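Local coordinates for protein nicotinate phosphoribosyltransferase (PDB 2IM5) that probably catalyses the ATP-dependent joining of nicotinate to the ribose phosphate of 5-phosphoribosyl 1-diphosphate, a step of NAD biosynthesis, at residues M57-K67 / I82-P92. Numbering follows the deposited sequence.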
# COMPACT_ATOMS: atom_id res chain seq x y z
N MET A 57 1.57 20.55 -5.33
CA MET A 57 2.16 19.79 -4.23
C MET A 57 3.53 20.31 -3.77
O MET A 57 3.97 20.02 -2.65
CB MET A 57 2.23 18.30 -4.59
CG MET A 57 0.86 17.62 -4.66
SD MET A 57 0.90 15.88 -5.20
CE MET A 57 1.94 15.19 -3.92
N ALA A 58 4.19 21.09 -4.62
CA ALA A 58 5.51 21.63 -4.28
C ALA A 58 5.42 22.60 -3.10
O ALA A 58 6.43 22.91 -2.47
CB ALA A 58 6.12 22.33 -5.49
N ALA A 59 4.22 23.06 -2.79
CA ALA A 59 4.03 24.00 -1.69
C ALA A 59 3.82 23.31 -0.33
O ALA A 59 3.86 23.95 0.71
CB ALA A 59 2.84 24.91 -1.99
N LEU A 60 3.62 22.00 -0.34
CA LEU A 60 3.41 21.26 0.89
C LEU A 60 4.65 21.24 1.79
O LEU A 60 5.78 21.15 1.31
CB LEU A 60 3.00 19.81 0.59
CG LEU A 60 1.70 19.59 -0.19
CD1 LEU A 60 1.60 18.14 -0.60
CD2 LEU A 60 0.51 20.00 0.67
N SER A 61 4.43 21.34 3.09
CA SER A 61 5.53 21.28 4.05
C SER A 61 4.98 20.83 5.39
O SER A 61 3.86 21.15 5.76
CB SER A 61 6.22 22.64 4.18
OG SER A 61 5.38 23.59 4.79
N LEU A 62 5.79 20.05 6.10
CA LEU A 62 5.42 19.51 7.40
C LEU A 62 5.15 20.64 8.39
O LEU A 62 5.97 21.54 8.54
CB LEU A 62 6.56 18.62 7.91
CG LEU A 62 6.29 17.74 9.13
CD1 LEU A 62 5.29 16.64 8.76
CD2 LEU A 62 7.62 17.15 9.61
N THR A 63 4.01 20.60 9.06
CA THR A 63 3.70 21.63 10.04
C THR A 63 4.34 21.23 11.36
O THR A 63 4.83 20.10 11.51
CB THR A 63 2.18 21.79 10.28
OG1 THR A 63 1.68 20.64 10.95
CG2 THR A 63 1.44 21.97 8.96
N ARG A 64 4.35 22.14 12.32
CA ARG A 64 4.92 21.86 13.63
C ARG A 64 4.12 20.77 14.35
O ARG A 64 4.70 19.88 14.97
CB ARG A 64 4.95 23.14 14.47
CG ARG A 64 5.84 23.06 15.71
CD ARG A 64 7.21 22.46 15.38
NE ARG A 64 7.73 22.94 14.09
CZ ARG A 64 8.90 22.58 13.57
NH1 ARG A 64 9.70 21.74 14.22
NH2 ARG A 64 9.27 23.06 12.38
N ASP A 65 2.80 20.83 14.27
CA ASP A 65 1.97 19.82 14.92
C ASP A 65 2.17 18.45 14.29
O ASP A 65 2.18 17.44 14.99
CB ASP A 65 0.48 20.18 14.85
CG ASP A 65 0.12 21.33 15.77
OD1 ASP A 65 0.82 21.53 16.78
OD2 ASP A 65 -0.89 22.01 15.49
N GLU A 66 2.32 18.42 12.96
CA GLU A 66 2.52 17.15 12.28
C GLU A 66 3.85 16.54 12.68
O GLU A 66 3.96 15.34 12.89
CB GLU A 66 2.45 17.34 10.76
CG GLU A 66 1.09 17.83 10.30
CD GLU A 66 1.01 18.02 8.79
OE1 GLU A 66 1.99 18.52 8.20
OE2 GLU A 66 -0.04 17.67 8.22
N LYS A 67 4.87 17.38 12.81
CA LYS A 67 6.19 16.90 13.22
C LYS A 67 6.11 16.28 14.62
O LYS A 67 6.66 15.21 14.86
CB LYS A 67 7.21 18.04 13.22
CG LYS A 67 8.62 17.59 13.53
CD LYS A 67 9.59 18.75 13.67
CE LYS A 67 10.95 18.27 14.17
NZ LYS A 67 11.93 19.37 14.41
N ILE A 82 12.80 12.37 10.33
CA ILE A 82 11.85 13.43 10.63
C ILE A 82 12.44 14.76 10.16
O ILE A 82 11.71 15.61 9.67
CB ILE A 82 11.53 13.47 12.13
CG1 ILE A 82 10.76 12.20 12.50
CG2 ILE A 82 10.69 14.70 12.46
CD1 ILE A 82 10.50 12.08 13.96
N ASP A 83 13.75 14.92 10.30
CA ASP A 83 14.41 16.14 9.84
C ASP A 83 14.31 16.19 8.31
O ASP A 83 14.10 17.26 7.73
CB ASP A 83 15.89 16.19 10.25
CG ASP A 83 16.09 16.72 11.65
OD1 ASP A 83 15.18 17.40 12.16
OD2 ASP A 83 17.16 16.48 12.25
N PHE A 84 14.46 15.04 7.67
CA PHE A 84 14.36 14.98 6.21
C PHE A 84 12.97 15.40 5.77
O PHE A 84 12.82 16.24 4.88
CB PHE A 84 14.64 13.55 5.71
CG PHE A 84 14.22 13.32 4.29
CD1 PHE A 84 14.92 13.90 3.24
CD2 PHE A 84 13.08 12.56 4.00
CE1 PHE A 84 14.51 13.73 1.91
CE2 PHE A 84 12.65 12.38 2.68
CZ PHE A 84 13.37 12.97 1.64
N LEU A 85 11.94 14.83 6.39
CA LEU A 85 10.57 15.17 6.04
C LEU A 85 10.27 16.64 6.34
O LEU A 85 9.56 17.31 5.59
CB LEU A 85 9.59 14.28 6.80
CG LEU A 85 9.56 12.79 6.44
CD1 LEU A 85 8.51 12.08 7.29
CD2 LEU A 85 9.24 12.61 4.95
N ASP A 86 10.83 17.15 7.44
CA ASP A 86 10.61 18.53 7.83
C ASP A 86 11.13 19.51 6.78
O ASP A 86 10.54 20.56 6.56
CB ASP A 86 11.27 18.80 9.19
CG ASP A 86 10.78 20.09 9.83
OD1 ASP A 86 9.60 20.45 9.64
OD2 ASP A 86 11.58 20.75 10.54
N GLY A 87 12.22 19.15 6.11
CA GLY A 87 12.76 20.03 5.09
C GLY A 87 12.44 19.59 3.68
O GLY A 87 12.86 20.22 2.71
N PHE A 88 11.69 18.50 3.55
CA PHE A 88 11.33 17.94 2.25
C PHE A 88 10.34 18.77 1.45
O PHE A 88 9.38 19.33 1.99
CB PHE A 88 10.75 16.54 2.43
CG PHE A 88 10.34 15.87 1.14
CD1 PHE A 88 11.28 15.23 0.35
CD2 PHE A 88 9.01 15.88 0.73
CE1 PHE A 88 10.91 14.60 -0.85
CE2 PHE A 88 8.62 15.25 -0.46
CZ PHE A 88 9.57 14.61 -1.25
N ARG A 89 10.57 18.81 0.14
CA ARG A 89 9.68 19.51 -0.79
C ARG A 89 9.55 18.66 -2.03
O ARG A 89 10.56 18.23 -2.59
CB ARG A 89 10.24 20.88 -1.17
CG ARG A 89 10.17 21.91 -0.06
CD ARG A 89 8.73 22.23 0.33
NE ARG A 89 8.69 23.21 1.41
CZ ARG A 89 9.09 22.97 2.65
NH1 ARG A 89 9.57 21.77 2.98
NH2 ARG A 89 9.04 23.93 3.57
N PHE A 90 8.31 18.39 -2.45
CA PHE A 90 8.07 17.61 -3.66
C PHE A 90 8.67 18.37 -4.85
O PHE A 90 8.59 19.60 -4.93
CB PHE A 90 6.57 17.42 -3.87
CG PHE A 90 5.97 16.33 -3.02
CD1 PHE A 90 6.09 14.99 -3.39
CD2 PHE A 90 5.29 16.64 -1.84
CE1 PHE A 90 5.54 13.98 -2.60
CE2 PHE A 90 4.74 15.64 -1.05
CZ PHE A 90 4.87 14.30 -1.43
N ASP A 91 9.31 17.64 -5.76
CA ASP A 91 9.90 18.25 -6.95
C ASP A 91 9.13 17.77 -8.17
O ASP A 91 9.35 16.67 -8.67
CB ASP A 91 11.37 17.88 -7.09
CG ASP A 91 11.98 18.41 -8.38
OD1 ASP A 91 11.33 19.22 -9.07
OD2 ASP A 91 13.12 18.01 -8.71
N PRO A 92 8.21 18.61 -8.68
CA PRO A 92 7.37 18.33 -9.84
C PRO A 92 8.08 17.85 -11.09
O PRO A 92 7.51 17.11 -11.88
CB PRO A 92 6.63 19.64 -10.07
CG PRO A 92 6.58 20.25 -8.72
CD PRO A 92 7.96 19.98 -8.19
O HOH W 1 6.52 20.16 -0.92
O HOH W 2 8.03 19.38 4.63
O HOH W 3 8.34 22.14 7.20
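Met-57 to Lys-67 and Ile-82 to Pro-92 meet in a water-bridged antiparallel contact in the N-terminal part of the fold, each segment joining a loop to a helix end: the start of helix 64-73 and the last turns of helix 79-87. Hydrophobic packing secures one end. The methyl CE of Met-57 sits over the centre of the Phe-90 ring, 3.9 Å from its centroid, a CH-pi contact with SD farther out above the same face; the bend at chi3 (60°) turns the methyl down onto the ring. Phe-88 CE2 covers the opposite face, and Trp-119 also meets the Phe-90 ring. No direct hydrogen bond crosses the contact, and water bridges the backbones: one molecule accepts from Phe-90 N and lies within bonding distance of Met-57 O and Leu-60 O, a second accepts from Leu-62 N at 2.8 Å and reaches Leu-85 O and Phe-88 O, and a third links Leu-62 O to Asp-86 O. The arrangement is a helical hairpin with its flanking loops: helix 64-73 runs out, helix 79-87 returns, and the contact lies at the open end of the pair, away from the connecting residues 74-78. Thr-63 and Glu-66 start the first helix with a capping box, Thr-63 N giving to Glu-66 OE1 and Glu-66 N to Thr-63 OG1. Just before the cap, Leu-62 CD2 lies 3.7 Å from Asp-86 CA; between the helices, Lys-67 CG rests on Ile-82 CG2. Nearer the surface Arg-64 NH2 makes a long salt bridge to Asp-86 OD2 (3.7 Å), the guanidinium and carboxylate planes 81° apart. Arg-89 receives Ser-61 CB over one guanidinium face and donates from NH1 to Phe-88 O.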